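Local coordinates for centrosomal protein of 192 kDa (PDB 6FVI) that is required for mitotic centrosome maturation and bipolar spindle assembly, appears to regulate pericentriolar material recruitment, and acts as a centrosome-specific activating scaffold for AURKA and PLK1, at residues Y79-C84 with Y111-W115. Sequence-based numbering, arbitrary orientation.
Sequences YAAFRC and YAQFW
Phe-82 reaches from strand 82-84 to the backbone of strand 111-115, a worked example of how the two sheets of an immunoglobulin-like beta sandwich, here the PapD-like domain 7 of Cep192, are joined through side chains. Its CB lies 3.8 Å from Gln-113 OE1, and CG stays near the same oxygen. With CG anti to its own carbonyl carbon (chi1 -58°), the ring rises toward the opposing strand: CD2 passes Gln-113 OE1, which sits at the ring edge, CE2 approaches the carbonyl carbon of Ala-112, and CZ ends 3.9 Å from Tyr-111 CB. Phe-103 and Leu-135 add to the packing around this ring. The extended chain of Gln-113 runs past it in the opposite direction and brings OE1 to a water, which donates to OE1 at 2.7 Å and accepts from Phe-82 N at 3.0 Å. Gln-113 NE2 is hydrogen-bonded to Ala-61 O. At one end, Cys-84 SG stands over the indole face, 3.9 Å from the centroid of the Trp-115 six-membered ring; at the other, Ala-81 CB packs on Tyr-111 CD2, and the hydroxyls of Tyr-79 and Tyr-111 bond to Arg-106 N and Gly-107 O respectively. The chemistry is thus mostly apolar, with one buried amide whose oxygen is joined through water to Phe-82 N across the contact, while Trp-115 NE1 gives it a weak, bent second bond (135° at the hydrogen) from its own strand.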
ATOM      1  N   TYR A  79     -16.268  -6.006  -6.287  1.00  9.99           N
ATOM      2  CA  TYR A  79     -15.252  -6.965  -6.674  1.00 10.41           C
ATOM      3  C   TYR A  79     -13.886  -6.316  -6.467  1.00  9.51           C
ATOM      4  O   TYR A  79     -13.755  -5.113  -6.297  1.00  9.92           O
ATOM      5  CB  TYR A  79     -15.458  -7.384  -8.150  1.00 11.11           C
ATOM      6  CG  TYR A  79     -15.295  -6.243  -9.124  1.00  9.72           C
ATOM      7  CD1 TYR A  79     -16.349  -5.382  -9.425  1.00  9.46           C
ATOM      8  CD2 TYR A  79     -14.068  -5.990  -9.736  1.00 10.01           C
ATOM      9  CE1 TYR A  79     -16.170  -4.302 -10.303  1.00  9.52           C
ATOM     10  CE2 TYR A  79     -13.883  -4.940 -10.606  1.00  9.48           C
ATOM     11  CZ  TYR A  79     -14.939  -4.110 -10.900  1.00  9.24           C
ATOM     12  OH  TYR A  79     -14.739  -3.114 -11.794  1.00 10.50           O
ATOM     13  N   ALA A  80     -12.860  -7.162  -6.515  1.00 11.03           N
ATOM     14  CA  ALA A  80     -11.482  -6.704  -6.335  1.00 11.44           C
ATOM     15  C   ALA A  80     -10.938  -6.214  -7.661  1.00 10.27           C
ATOM     16  O   ALA A  80     -10.521  -6.957  -8.518  1.00 17.71           O
ATOM     17  CB  ALA A  80     -10.631  -7.807  -5.770  1.00 13.44           C
ATOM     18  N   ALA A  81     -10.967  -4.923  -7.852  1.00  8.67           N
ATOM     19  CA  ALA A  81     -10.385  -4.309  -9.039  1.00  9.49           C
ATOM     20  C   ALA A  81      -8.863  -4.312  -9.015  1.00  9.87           C
ATOM     21  O   ALA A  81      -8.237  -4.267 -10.062  1.00 13.67           O
ATOM     22  CB  ALA A  81     -10.901  -2.909  -9.205  1.00 10.35           C
ATOM     23  N   PHE A  82      -8.282  -4.381  -7.835  1.00  8.21           N
ATOM     24  CA  PHE A  82      -6.822  -4.451  -7.676  1.00  8.28           C
ATOM     25  C   PHE A  82      -6.472  -5.750  -6.973  1.00  8.66           C
ATOM     26  O   PHE A  82      -7.148  -6.127  -5.995  1.00 10.19           O
ATOM     27  CB  PHE A  82      -6.291  -3.281  -6.855  1.00  8.37           C
ATOM     28  CG  PHE A  82      -6.606  -1.918  -7.429  1.00  7.80           C
ATOM     29  CD1 PHE A  82      -5.891  -1.438  -8.517  1.00  7.82           C
ATOM     30  CD2 PHE A  82      -7.608  -1.139  -6.901  1.00  8.31           C
ATOM     31  CE1 PHE A  82      -6.161  -0.181  -9.028  1.00  7.67           C
ATOM     32  CE2 PHE A  82      -7.895   0.109  -7.425  1.00  8.21           C
ATOM     33  CZ  PHE A  82      -7.181   0.581  -8.493  1.00  7.99           C
ATOM     34  N   ARG A  83      -5.390  -6.370  -7.396  1.00  8.85           N
ATOM     35  CA  ARG A  83      -4.882  -7.572  -6.728  0.50 10.31           C
ATOM     36  C   ARG A  83      -3.393  -7.468  -6.559  1.00 10.10           C
ATOM     37  O   ARG A  83      -2.683  -7.045  -7.455  1.00 12.49           O
ATOM     38  CB  ARG A  83      -5.217  -8.815  -7.530  0.50 12.30           C
ATOM     39  CG  ARG A  83      -6.695  -9.150  -7.519  0.50 12.79           C
ATOM     40  CD  ARG A  83      -6.927 -10.563  -8.041  0.50 17.98           C
ATOM     41  NE  ARG A  83      -8.327 -10.981  -7.935  0.50 25.63           N
ATOM     42  CZ  ARG A  83      -9.009 -11.011  -6.792  0.50 29.04           C
ATOM     43  NH1 ARG A  83      -8.433 -10.611  -5.666  0.50 23.85           N
ATOM     44  NH2 ARG A  83     -10.276 -11.412  -6.774  0.50 27.33           N
ATOM     45  N   CYS A  84      -2.931  -7.882  -5.386  1.00  9.10           N
ATOM     46  CA  CYS A  84      -1.521  -7.867  -5.063  1.00  9.22           C
ATOM     47  C   CYS A  84      -1.023  -9.288  -4.902  1.00  9.69           C
ATOM     48  O   CYS A  84      -1.758 -10.150  -4.408  1.00 12.40           O
ATOM     49  CB  CYS A  84      -1.288  -7.118  -3.752  1.00 10.30           C
ATOM     50  SG  CYS A  84      -1.769  -5.382  -3.773  1.00 11.92           S
ATOM     51  N   TYR A 111     -10.895   4.421 -10.480  1.00  7.32           N
ATOM     52  CA  TYR A 111     -10.832   3.526  -9.329  1.00  6.85           C
ATOM     53  C   TYR A 111      -9.685   3.885  -8.397  1.00  6.81           C
ATOM     54  O   TYR A 111      -8.602   4.264  -8.870  1.00  7.90           O
ATOM     55  CB  TYR A 111     -10.542   2.099  -9.823  1.00  7.01           C
ATOM     56  CG  TYR A 111     -11.626   1.463 -10.658  1.00  7.40           C
ATOM     57  CD1 TYR A 111     -11.904   1.889 -11.957  1.00  8.61           C
ATOM     58  CD2 TYR A 111     -12.354   0.400 -10.162  1.00  7.97           C
ATOM     59  CE1 TYR A 111     -12.868   1.273 -12.716  1.00  9.49           C
ATOM     60  CE2 TYR A 111     -13.313  -0.233 -10.941  1.00  9.04           C
ATOM     61  CZ  TYR A 111     -13.572   0.220 -12.220  1.00  9.60           C
ATOM     62  OH  TYR A 111     -14.521  -0.427 -12.951  1.00 11.63           O
ATOM     63  N   ALA A 112      -9.877   3.663  -7.107  1.00  6.12           N
ATOM     64  CA  ALA A 112      -8.771   3.797  -6.179  1.00  6.54           C
ATOM     65  C   ALA A 112      -9.046   2.919  -4.980  1.00  6.53           C
ATOM     66  O   ALA A 112     -10.171   2.494  -4.730  1.00  6.68           O
ATOM     67  CB  ALA A 112      -8.548   5.247  -5.780  1.00  7.69           C
ATOM     68  N   GLN A 113      -7.993   2.665  -4.201  1.00  6.63           N
ATOM     69  CA  GLN A 113      -8.134   1.830  -3.026  1.00  6.90           C
ATOM     70  C   GLN A 113      -6.944   2.063  -2.104  1.00  7.27           C
ATOM     71  O   GLN A 113      -5.804   2.168  -2.566  1.00  8.25           O
ATOM     72  CB  GLN A 113      -8.218   0.352  -3.410  1.00  7.20           C
ATOM     73  CG  GLN A 113      -8.669  -0.552  -2.278  1.00  7.80           C
ATOM     74  CD  GLN A 113      -8.842  -1.978  -2.746  1.00  7.96           C
ATOM     75  OE1 GLN A 113      -8.197  -2.423  -3.702  1.00  8.39           O
ATOM     76  NE2 GLN A 113      -9.690  -2.701  -2.050  1.00  8.79           N
ATOM     77  N   PHE A 114      -7.223   2.097  -0.804  1.00  7.55           N
ATOM     78  CA  PHE A 114      -6.198   2.188   0.212  1.00  7.73           C
ATOM     79  C   PHE A 114      -5.851   0.825   0.767  1.00  8.39           C
ATOM     80  O   PHE A 114      -6.742   0.012   1.010  1.00  8.97           O
ATOM     81  CB  PHE A 114      -6.667   3.097   1.361  1.00  8.34           C
ATOM     82  CG  PHE A 114      -6.794   4.545   0.965  1.00  8.83           C
ATOM     83  CD1 PHE A 114      -5.637   5.325   0.793  1.00 10.83           C
ATOM     84  CD2 PHE A 114      -8.020   5.122   0.710  1.00  9.36           C
ATOM     85  CE1 PHE A 114      -5.737   6.658   0.406  1.00 12.39           C
ATOM     86  CE2 PHE A 114      -8.110   6.453   0.361  1.00 11.05           C
ATOM     87  CZ  PHE A 114      -6.984   7.225   0.219  1.00 12.50           C
ATOM     88  N   TRP A 115      -4.553   0.606   0.981  1.00  8.02           N
ATOM     89  CA  TRP A 115      -4.011  -0.644   1.505  1.00  8.05           C
ATOM     90  C   TRP A 115      -3.011  -0.348   2.615  1.00  8.63           C
ATOM     91  O   TRP A 115      -2.460   0.758   2.713  1.00  9.58           O
ATOM     92  CB  TRP A 115      -3.275  -1.380   0.375  1.00  8.47           C
ATOM     93  CG  TRP A 115      -4.134  -1.956  -0.681  1.00  8.72           C
ATOM     94  CD1 TRP A 115      -4.847  -1.294  -1.631  1.00  9.65           C
ATOM     95  CD2 TRP A 115      -4.371  -3.354  -0.909  1.00  9.53           C
ATOM     96  NE1 TRP A 115      -5.529  -2.186  -2.417  1.00  9.83           N
ATOM     97  CE2 TRP A 115      -5.247  -3.455  -2.006  1.00 10.11           C
ATOM     98  CE3 TRP A 115      -3.933  -4.520  -0.300  1.00 11.50           C
ATOM     99  CZ2 TRP A 115      -5.689  -4.685  -2.514  1.00 12.62           C
ATOM    100  CZ3 TRP A 115      -4.368  -5.732  -0.798  1.00 14.12           C
ATOM    101  CH2 TRP A 115      -5.241  -5.804  -1.892  1.00 15.22           C
TER
HETATM  102  O   HOH W   1      -9.335  -4.531  -5.037  1.00 11.38           O